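Local coordinates for protein giardin subunit alpha-1 (Giardia intestinalis, PDB 4EVF) that binds calcium and phosphatidylserine-containing membranes as an annexin of the parasite cytoskeleton and takes part in attachment to the intestinal mucosa, at residues G273-I276 with E277-F280; A17-E20 with V21-A24; E141-A145 with H146-S150. One frame throughout, in Å; residues are numbered along the deposited sequence.

Contact 1 (G273-I276 with E277-F280); sequences GTDI and ERCF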
ATOM      1  N   GLY A 273     -13.004  -4.755 -11.383  1.00 24.30           N
ATOM      2  CA  GLY A 273     -12.774  -4.640 -12.813  1.00 24.04           C
ATOM      3  C   GLY A 273     -13.647  -3.586 -13.479  1.00 28.74           C
ATOM      4  O   GLY A 273     -13.154  -2.722 -14.218  1.00 24.77           O
ATOM      5  N   THR A 274     -14.948  -3.655 -13.218  1.00 25.66           N
ATOM      6  CA  THR A 274     -15.894  -2.676 -13.756  1.00 28.41           C
ATOM      7  C   THR A 274     -15.584  -1.250 -13.311  1.00 25.16           C
ATOM      8  O   THR A 274     -15.622  -0.320 -14.120  1.00 22.50           O
ATOM      9  CB  THR A 274     -17.339  -3.030 -13.355  1.00 31.91           C
ATOM     10  OG1 THR A 274     -17.707  -4.264 -13.983  1.00 34.05           O
ATOM     11  CG2 THR A 274     -18.314  -1.925 -13.783  1.00 31.34           C
ATOM     12  N   ASP A 275     -15.276  -1.077 -12.026  1.00 22.00           N
ATOM     13  CA  ASP A 275     -14.961   0.246 -11.487  1.00 24.23           C
ATOM     14  C   ASP A 275     -13.694   0.859 -12.076  1.00 24.91           C
ATOM     15  O   ASP A 275     -13.653   2.056 -12.371  1.00 23.77           O
ATOM     16  CB  ASP A 275     -14.871   0.215  -9.956  1.00 26.86           C
ATOM     17  CG  ASP A 275     -16.228   0.024  -9.300  1.00 27.92           C
ATOM     18  OD1 ASP A 275     -17.244   0.050 -10.029  1.00 25.27           O
ATOM     19  OD2 ASP A 275     -16.281  -0.154  -8.062  1.00 32.61           O
ATOM     20  N   ILE A 276     -12.651   0.050 -12.236  1.00 23.13           N
ATOM     21  CA  ILE A 276     -11.427   0.555 -12.847  1.00 21.04           C
ATOM     22  C   ILE A 276     -11.701   0.963 -14.284  1.00 21.84           C
ATOM     23  O   ILE A 276     -11.178   1.966 -14.780  1.00 21.64           O
ATOM     24  CB  ILE A 276     -10.306  -0.488 -12.820  1.00 22.56           C
ATOM     25  CG1 ILE A 276      -9.784  -0.643 -11.387  1.00 21.46           C
ATOM     26  CG2 ILE A 276      -9.191  -0.075 -13.768  1.00 20.49           C
ATOM     27  CD1 ILE A 276      -8.774  -1.797 -11.197  1.00 21.21           C
ATOM     28  N   GLU A 277     -12.535   0.169 -14.942  1.00 19.80           N
ATOM     29  CA  GLU A 277     -12.909   0.415 -16.326  1.00 29.52           C
ATOM     30  C   GLU A 277     -13.506   1.810 -16.464  1.00 27.80           C
ATOM     31  O   GLU A 277     -13.135   2.592 -17.344  1.00 27.02           O
ATOM     32  CB  GLU A 277     -13.932  -0.634 -16.759  1.00 31.05           C
ATOM     33  CG  GLU A 277     -13.456  -1.533 -17.867  1.00 37.79           C
ATOM     34  CD  GLU A 277     -13.393  -0.817 -19.191  1.00 39.08           C
ATOM     35  OE1 GLU A 277     -14.245   0.068 -19.415  1.00 42.32           O
ATOM     36  OE2 GLU A 277     -12.496  -1.131 -20.002  1.00 43.13           O
ATOM     37  N   ARG A 278     -14.416   2.127 -15.558  1.00 27.52           N
ATOM     38  CA  ARG A 278     -15.126   3.394 -15.619  1.00 26.85           C
ATOM     39  C   ARG A 278     -14.236   4.578 -15.255  1.00 26.60           C
ATOM     40  O   ARG A 278     -14.224   5.599 -15.949  1.00 24.20           O
ATOM     41  CB  ARG A 278     -16.336   3.345 -14.692  1.00 26.81           C
ATOM     42  CG  ARG A 278     -17.205   4.582 -14.767  1.00 31.46           C
ATOM     43  CD  ARG A 278     -18.336   4.523 -13.758  1.00 29.88           C
ATOM     44  NE  ARG A 278     -17.857   4.791 -12.414  1.00 32.35           N
ATOM     45  CZ  ARG A 278     -17.683   3.853 -11.494  1.00 30.94           C
ATOM     46  NH1 ARG A 278     -17.981   2.594 -11.782  1.00 27.22           N
ATOM     47  NH2 ARG A 278     -17.236   4.176 -10.288  1.00 31.91           N
ATOM     48  N   CYS A 279     -13.473   4.425 -14.178  1.00 21.98           N
ATOM     49  CA  CYS A 279     -12.813   5.558 -13.541  1.00 23.33           C
ATOM     50  C   CYS A 279     -11.472   5.951 -14.149  1.00 23.57           C
ATOM     51  O   CYS A 279     -11.035   7.092 -14.003  1.00 21.15           O
ATOM     52  CB  CYS A 279     -12.682   5.291 -12.037  1.00 24.79           C
ATOM     53  SG  CYS A 279     -14.310   4.999 -11.279  1.00 30.42           S
ATOM     54  N   PHE A 280     -10.836   5.013 -14.845  1.00 22.01           N
ATOM     55  CA  PHE A 280      -9.533   5.254 -15.466  1.00 22.82           C
ATOM     56  C   PHE A 280      -9.596   5.287 -17.001  1.00 23.48           C
ATOM     57  O   PHE A 280     -10.468   4.669 -17.601  1.00 21.94           O
ATOM     58  CB  PHE A 280      -8.520   4.214 -14.956  1.00 21.66           C
ATOM     59  CG  PHE A 280      -8.198   4.384 -13.503  1.00 22.47           C
ATOM     60  CD1 PHE A 280      -7.121   5.162 -13.109  1.00 23.68           C
ATOM     61  CD2 PHE A 280      -9.001   3.815 -12.534  1.00 23.86           C
ATOM     62  CE1 PHE A 280      -6.839   5.354 -11.770  1.00 18.67           C
ATOM     63  CE2 PHE A 280      -8.726   4.003 -11.189  1.00 21.53           C
ATOM     64  CZ  PHE A 280      -7.646   4.776 -10.809  1.00 21.51           C
TER
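Asp275 O accepts the backbone N of Cys279 at 3.0 Å, and the same spacing separates Glu277 N from Gly273 O. Bonds from Arg278 N to Thr274 O and from Phe280 N to Ile276 O continue the i to i+4 ladder, so all four amides of 277-280 are paired with carbonyls of 273-276. Phe280, which donates the last of these bonds, is the first residue to leave helical backbone angles.

On the outer flank, Asp275 and Arg278 run side by side, and NH1 of Arg278 forms a salt bridge with OD1 of Asp275 at 3.2 Å. The bond is nearly straight (N-H...O angle 164°) and stays in the guanidinium plane, yet it reaches OD1 from above, 47° out of the carboxylate plane. The bend at chi3 of Arg278 (76°) turns the guanidinium back along the helix toward that oxygen. OD2 of Asp275 has a partner of its own, the hydroxyl of Tyr266, so the carboxylate is held at both oxygens.

This is the short helix 272-279 within the predicted fourth annexin repeat, and its buried flank packs on two other helices. Ile276 and Phe280, one turn apart, meet at CG2 and CD2 at 4.1 Å, and both press on Leu288 of helix 284-292. Phe280 and Cys279 also touch Cys239 of helix 227-240, while Ile276 O lies at the edge of the Phe280 ring, 3.6 Å from CD2.

Contact 2 (A17-E20 with V21-A24); sequences AKDE and VQIA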
ATOM      1  N   ALA A  17       7.990  -4.006 -29.013  1.00 33.67           N
ATOM      2  CA  ALA A  17       6.662  -3.802 -29.577  1.00 32.05           C
ATOM      3  C   ALA A  17       5.975  -2.600 -28.946  1.00 33.82           C
ATOM      4  O   ALA A  17       4.944  -2.142 -29.439  1.00 34.35           O
ATOM      5  CB  ALA A  17       5.812  -5.051 -29.402  1.00 31.05           C
ATOM      6  N   LYS A  18       6.545  -2.089 -27.857  1.00 31.71           N
ATOM      7  CA  LYS A  18       5.931  -0.992 -27.124  1.00 33.30           C
ATOM      8  C   LYS A  18       4.524  -1.381 -26.656  1.00 33.31           C
ATOM      9  O   LYS A  18       3.637  -0.537 -26.533  1.00 28.74           O
ATOM     10  CB  LYS A  18       5.883   0.264 -27.996  1.00 33.42           C
ATOM     11  CG  LYS A  18       7.245   0.741 -28.457  1.00 35.19           C
ATOM     12  CD  LYS A  18       7.129   1.952 -29.371  1.00 34.34           C
ATOM     13  CE  LYS A  18       8.364   2.842 -29.290  1.00 40.39           C
ATOM     14  NZ  LYS A  18       9.625   2.093 -29.544  1.00 43.96           N
ATOM     15  N   ASP A  19       4.344  -2.674 -26.410  1.00 26.11           N
ATOM     16  CA  ASP A  19       3.090  -3.245 -25.961  1.00 29.69           C
ATOM     17  C   ASP A  19       2.950  -3.103 -24.435  1.00 28.88           C
ATOM     18  O   ASP A  19       3.466  -3.920 -23.680  1.00 24.87           O
ATOM     19  CB  ASP A  19       3.063  -4.720 -26.374  1.00 32.80           C
ATOM     20  CG  ASP A  19       1.699  -5.367 -26.200  1.00 35.35           C
ATOM     21  OD1 ASP A  19       0.809  -4.761 -25.562  1.00 32.21           O
ATOM     22  OD2 ASP A  19       1.530  -6.508 -26.700  1.00 37.46           O
ATOM     23  N   GLU A  20       2.236  -2.072 -23.987  1.00 29.85           N
ATOM     24  CA  GLU A  20       2.095  -1.789 -22.555  1.00 27.89           C
ATOM     25  C   GLU A  20       1.340  -2.863 -21.783  1.00 25.60           C
ATOM     26  O   GLU A  20       1.765  -3.286 -20.700  1.00 25.67           O
ATOM     27  CB  GLU A  20       1.424  -0.433 -22.338  1.00 32.72           C
ATOM     28  CG  GLU A  20       2.329   0.743 -22.610  1.00 31.85           C
ATOM     29  CD  GLU A  20       1.647   2.068 -22.325  1.00 34.24           C
ATOM     30  OE1 GLU A  20       0.411   2.165 -22.504  1.00 39.42           O
ATOM     31  OE2 GLU A  20       2.348   3.008 -21.913  1.00 34.92           O
ATOM     32  N   VAL A  21       0.210  -3.297 -22.325  1.00 26.52           N
ATOM     33  CA  VAL A  21      -0.564  -4.325 -21.648  1.00 28.69           C
ATOM     34  C   VAL A  21       0.246  -5.618 -21.541  1.00 22.83           C
ATOM     35  O   VAL A  21       0.155  -6.335 -20.542  1.00 22.64           O
ATOM     36  CB  VAL A  21      -1.923  -4.577 -22.325  1.00 22.72           C
ATOM     37  CG1 VAL A  21      -2.652  -5.707 -21.629  1.00 27.87           C
ATOM     38  CG2 VAL A  21      -2.774  -3.315 -22.290  1.00 24.01           C
ATOM     39  N   GLN A  22       1.046  -5.911 -22.564  1.00 26.97           N
ATOM     40  CA  GLN A  22       1.875  -7.114 -22.536  1.00 24.67           C
ATOM     41  C   GLN A  22       2.962  -7.043 -21.455  1.00 21.78           C
ATOM     42  O   GLN A  22       3.260  -8.044 -20.795  1.00 23.74           O
ATOM     43  CB  GLN A  22       2.492  -7.393 -23.909  1.00 26.80           C
ATOM     44  CG  GLN A  22       3.362  -8.639 -23.956  1.00 28.44           C
ATOM     45  CD  GLN A  22       2.621  -9.907 -23.554  1.00 28.60           C
ATOM     46  OE1 GLN A  22       1.398  -9.908 -23.399  1.00 32.61           O
ATOM     47  NE2 GLN A  22       3.366 -10.997 -23.379  1.00 36.18           N
ATOM     48  N   ILE A  23       3.557  -5.872 -21.268  1.00 20.74           N
ATOM     49  CA  ILE A  23       4.519  -5.709 -20.180  1.00 21.77           C
ATOM     50  C   ILE A  23       3.805  -5.865 -18.841  1.00 23.39           C
ATOM     51  O   ILE A  23       4.295  -6.545 -17.938  1.00 19.21           O
ATOM     52  CB  ILE A  23       5.238  -4.354 -20.253  1.00 20.90           C
ATOM     53  CG1 ILE A  23       6.040  -4.250 -21.553  1.00 21.14           C
ATOM     54  CG2 ILE A  23       6.101  -4.124 -19.010  1.00 19.62           C
ATOM     55  CD1 ILE A  23       6.467  -2.838 -21.885  1.00 21.02           C
ATOM     56  N   ALA A  24       2.635  -5.244 -18.725  1.00 18.51           N
ATOM     57  CA  ALA A  24       1.819  -5.376 -17.532  1.00 18.60           C
ATOM     58  C   ALA A  24       1.445  -6.833 -17.300  1.00 19.29           C
ATOM     59  O   ALA A  24       1.472  -7.313 -16.168  1.00 20.14           O
ATOM     60  CB  ALA A  24       0.551  -4.492 -17.635  1.00 21.74           C
TER
HETATM   61  O   HOH W   1      -0.479  -2.787 -25.002  1.00 31.30           O
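Asp19 meets Gln22 through its carboxylate, which reaches forward to the first turn of helix 20-28. Asp19 stands at the N-cap, and its OD1 takes a weak capping bond of 3.2 Å from Gln22 N. With CG anti to the backbone N (chi1 -169°), the carboxylate lies beside the carbonyl carbon, within reach of the Gln22 amide. Of the main-chain bonds, Ala24 N to Glu20 O is the shorter and straighter, 2.9 Å with an N-H...O angle of 169°; Ile23 N to Asp19 O measures 3.1 Å.

A water accepts from Val21 N at 2.8 Å; its approach to Asp19 OD1 is unusually short, so that link is doubtful.

Asp19 OD2 comes close to Gln22 CB, 3.1 Å away, a tight non-bonded approach, and CG1 of Ile23 rests 3.4 Å from Asp19 O.

Lys18, with positive phi, is the C' residue of a Schellman motif (Asp19 N to Ala14 O, Lys18 N to Ile15 O), so the chain leaves one helix at Lys18 and enters the next directly after Asp19. Glu20 points away to a salt bridge with Arg283. The Asp19 carboxylate at the helix N terminus is probably stabilised by the helix dipole, despite the weak capping bond.

Contact 3 (E141-A145 with H146-S150); sequences EKWMA and HERVS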
ATOM      1  N   GLU A 141       3.729   7.544  13.862  1.00 20.63           N
ATOM      2  CA  GLU A 141       5.027   7.383  14.517  1.00 24.48           C
ATOM      3  C   GLU A 141       5.161   5.987  15.128  1.00 23.68           C
ATOM      4  O   GLU A 141       6.169   5.304  14.945  1.00 23.66           O
ATOM      5  CB  GLU A 141       5.212   8.429  15.613  1.00 24.34           C
ATOM      6  CG  GLU A 141       6.573   8.354  16.274  1.00 28.07           C
ATOM      7  CD  GLU A 141       6.784   9.440  17.299  1.00 28.69           C
ATOM      8  OE1 GLU A 141       5.792   9.928  17.875  1.00 28.91           O
ATOM      9  OE2 GLU A 141       7.952   9.807  17.527  1.00 32.79           O
ATOM     10  N   LYS A 142       4.136   5.571  15.858  1.00 19.50           N
ATOM     11  CA  LYS A 142       4.155   4.268  16.517  1.00 25.33           C
ATOM     12  C   LYS A 142       4.024   3.129  15.500  1.00 24.26           C
ATOM     13  O   LYS A 142       4.607   2.061  15.656  1.00 24.47           O
ATOM     14  CB  LYS A 142       3.033   4.201  17.549  1.00 24.85           C
ATOM     15  CG  LYS A 142       3.064   2.971  18.435  1.00 30.74           C
ATOM     16  CD  LYS A 142       3.058   3.369  19.899  1.00 30.71           C
ATOM     17  CE  LYS A 142       1.950   4.354  20.178  1.00 25.96           C
ATOM     18  NZ  LYS A 142       2.044   4.883  21.565  1.00 29.25           N
ATOM     19  N   TRP A 143       3.258   3.372  14.443  1.00 20.60           N
ATOM     20  CA  TRP A 143       3.129   2.405  13.362  1.00 19.75           C
ATOM     21  C   TRP A 143       4.478   2.093  12.726  1.00 20.74           C
ATOM     22  O   TRP A 143       4.814   0.926  12.493  1.00 18.01           O
ATOM     23  CB  TRP A 143       2.183   2.934  12.290  1.00 19.84           C
ATOM     24  CG  TRP A 143       1.713   1.886  11.349  1.00 17.12           C
ATOM     25  CD1 TRP A 143       2.325   1.473  10.199  1.00 16.19           C
ATOM     26  CD2 TRP A 143       0.513   1.123  11.466  1.00 13.13           C
ATOM     27  NE1 TRP A 143       1.575   0.490   9.597  1.00 16.94           N
ATOM     28  CE2 TRP A 143       0.455   0.261  10.355  1.00 17.62           C
ATOM     29  CE3 TRP A 143      -0.516   1.077  12.413  1.00 18.53           C
ATOM     30  CZ2 TRP A 143      -0.603  -0.640  10.159  1.00 15.01           C
ATOM     31  CZ3 TRP A 143      -1.564   0.191  12.215  1.00 15.64           C
ATOM     32  CH2 TRP A 143      -1.599  -0.654  11.098  1.00 16.21           C
ATOM     33  N   MET A 144       5.247   3.138  12.445  1.00 17.60           N
ATOM     34  CA  MET A 144       6.546   2.980  11.786  1.00 20.17           C
ATOM     35  C   MET A 144       7.523   2.141  12.612  1.00 21.87           C
ATOM     36  O   MET A 144       8.435   1.514  12.058  1.00 23.62           O
ATOM     37  CB  MET A 144       7.148   4.351  11.442  1.00 23.86           C
ATOM     38  CG  MET A 144       6.429   5.039  10.277  1.00 18.45           C
ATOM     39  SD  MET A 144       6.950   6.708   9.866  1.00 26.49           S
ATOM     40  CE  MET A 144       8.661   6.524   9.403  1.00 34.38           C
ATOM     41  N   ALA A 145       7.327   2.117  13.926  1.00 22.36           N
ATOM     42  CA  ALA A 145       8.201   1.345  14.813  1.00 24.68           C
ATOM     43  C   ALA A 145       8.034  -0.157  14.590  1.00 26.78           C
ATOM     44  O   ALA A 145       8.942  -0.942  14.872  1.00 28.73           O
ATOM     45  CB  ALA A 145       7.934   1.703  16.275  1.00 26.32           C
ATOM     46  N   HIS A 146       6.873  -0.555  14.079  1.00 23.81           N
ATOM     47  CA  HIS A 146       6.577  -1.969  13.876  1.00 22.67           C
ATOM     48  C   HIS A 146       6.979  -2.812  15.091  1.00 28.31           C
ATOM     49  O   HIS A 146       7.611  -3.868  14.959  1.00 27.53           O
ATOM     50  CB  HIS A 146       7.223  -2.486  12.588  1.00 25.65           C
ATOM     51  CG  HIS A 146       6.562  -1.977  11.344  1.00 24.20           C
ATOM     52  ND1 HIS A 146       5.362  -2.474  10.885  1.00 28.00           N
ATOM     53  CD2 HIS A 146       6.912  -0.993  10.485  1.00 24.91           C
ATOM     54  CE1 HIS A 146       5.007  -1.827   9.789  1.00 24.74           C
ATOM     55  NE2 HIS A 146       5.931  -0.923   9.524  1.00 25.00           N
ATOM     56  N   GLU A 147       6.608  -2.329  16.277  1.00 31.99           N
ATOM     57  CA  GLU A 147       6.792  -3.077  17.522  1.00 31.34           C
ATOM     58  C   GLU A 147       5.431  -3.531  18.027  1.00 28.10           C
ATOM     59  O   GLU A 147       4.775  -2.823  18.789  1.00 26.31           O
ATOM     60  CB  GLU A 147       7.449  -2.206  18.593  1.00 32.23           C
ATOM     61  CG  GLU A 147       8.896  -1.812  18.322  1.00 38.95           C
ATOM     62  CD  GLU A 147       9.362  -0.703  19.254  1.00 47.38           C
ATOM     63  OE1 GLU A 147       8.557  -0.273  20.110  1.00 47.59           O
ATOM     64  OE2 GLU A 147      10.524  -0.255  19.130  1.00 51.22           O
ATOM     65  N   ARG A 148       5.002  -4.708  17.596  1.00 27.76           N
ATOM     66  CA  ARG A 148       3.699  -5.215  17.985  1.00 27.29           C
ATOM     67  C   ARG A 148       3.852  -6.026  19.267  1.00 31.81           C
ATOM     68  O   ARG A 148       4.827  -6.757  19.434  1.00 30.55           O
ATOM     69  CB  ARG A 148       3.105  -6.074  16.870  1.00 25.76           C
ATOM     70  CG  ARG A 148       2.894  -5.334  15.550  1.00 28.71           C
ATOM     71  CD  ARG A 148       1.582  -4.569  15.539  1.00 27.23           C
ATOM     72  NE  ARG A 148       1.636  -3.392  14.675  1.00 29.53           N
ATOM     73  CZ  ARG A 148       0.651  -2.498  14.559  1.00 21.51           C
ATOM     74  NH1 ARG A 148      -0.474  -2.641  15.243  1.00 16.34           N
ATOM     75  NH2 ARG A 148       0.799  -1.454  13.755  1.00 22.74           N
ATOM     76  N   VAL A 149       2.888  -5.883  20.170  1.00 26.83           N
ATOM     77  CA  VAL A 149       2.977  -6.484  21.498  1.00 29.80           C
ATOM     78  C   VAL A 149       1.676  -7.195  21.807  1.00 30.74           C
ATOM     79  O   VAL A 149       0.600  -6.589  21.764  1.00 26.45           O
ATOM     80  CB  VAL A 149       3.217  -5.409  22.580  1.00 30.42           C
ATOM     81  CG1 VAL A 149       3.028  -5.994  23.975  1.00 31.11           C
ATOM     82  CG2 VAL A 149       4.605  -4.784  22.431  1.00 34.22           C
ATOM     83  N   SER A 150       1.765  -8.480  22.113  1.00 28.32           N
ATOM     84  CA  SER A 150       0.579  -9.251  22.424  1.00 27.08           C
ATOM     85  C   SER A 150      -0.228  -8.573  23.518  1.00 27.33           C
ATOM     86  O   SER A 150       0.328  -7.984  24.448  1.00 24.79           O
ATOM     87  CB  SER A 150       0.950 -10.670  22.852  1.00 33.29           C
ATOM     88  OG  SER A 150      -0.214 -11.379  23.232  1.00 31.51           O
TER
HETATM   89  O   HOH W   2       4.534  -0.402  16.392  1.00 25.46           O
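Arg148 lays NH2 over one face of the Trp143 indole, 3.2 Å from CE3 and 3.1 Å above the ring plane, offset toward the rim. The guanidinium stands steeply on the indole, its plane 78° from the ring's, and the indole carbon CD2 lies in the guanidinium plane: the cation meets the pi face through an NH2 edge, not flat against it. The cation-pi geometry is supported by CZ of Arg148, 4.4 Å from the centroid of the six-membered ring and 19° off its normal. Two conformations make this possible. Trp143 holds CG anti to its amide nitrogen, which carries the indole toward the chain that follows the helix, and Arg148 bends at chi2 (-84°) so that its tail doubles back over that indole. NH1 of Arg148 donates to Val181 O and Phe178 O, two bonds that probably help hold the guanidinium in this orientation.

His146 is the first residue to leave helical backbone angles, with positive phi, and its N donates to Trp143 O at 3.0 Å from well above the carbonyl plane. The same oxygen sits 3.4 Å above the centre of the imidazole ring, so one carbonyl meets both the amide and the ring face of His146. The imidazole and the indole make only an oblique approach, CE1 of His146 lying 4.1 Å from NE1 of Trp143; Trp107 also meets the His146 ring. A water lies 2.6 Å from Lys142 O and accepts from Glu147 N at 2.8 Å, joining the last turn to the departing chain.

The indole is buried among Ala220, Leu224, Val99 and Ile100. The arrangement is that of a helix C terminus passing into an extended connector, here the link between the predicted second and third repeats of the annexin fold.

From the N terminus, contact 2 comes first, turning the chain from helix 4-16 into helix 20-28. Contact 3 follows, where helix 135-145 gives way to the connector leading to helix 155-167. Contact 1 comes last, the final turns of helix 272-279 in the predicted fourth repeat. Each joins residues only three to five apart in one unbroken stretch and closes no long loop, so the three stand in series, none nesting or crossing. Helix 284-292 packs against both contact 1 and contact 2, whose centres lie about 20 Å apart, joining the predicted first and fourth repeats. Contact 3, about 35 and 40 Å from contacts 1 and 2 between centres, lies across the chain's centre.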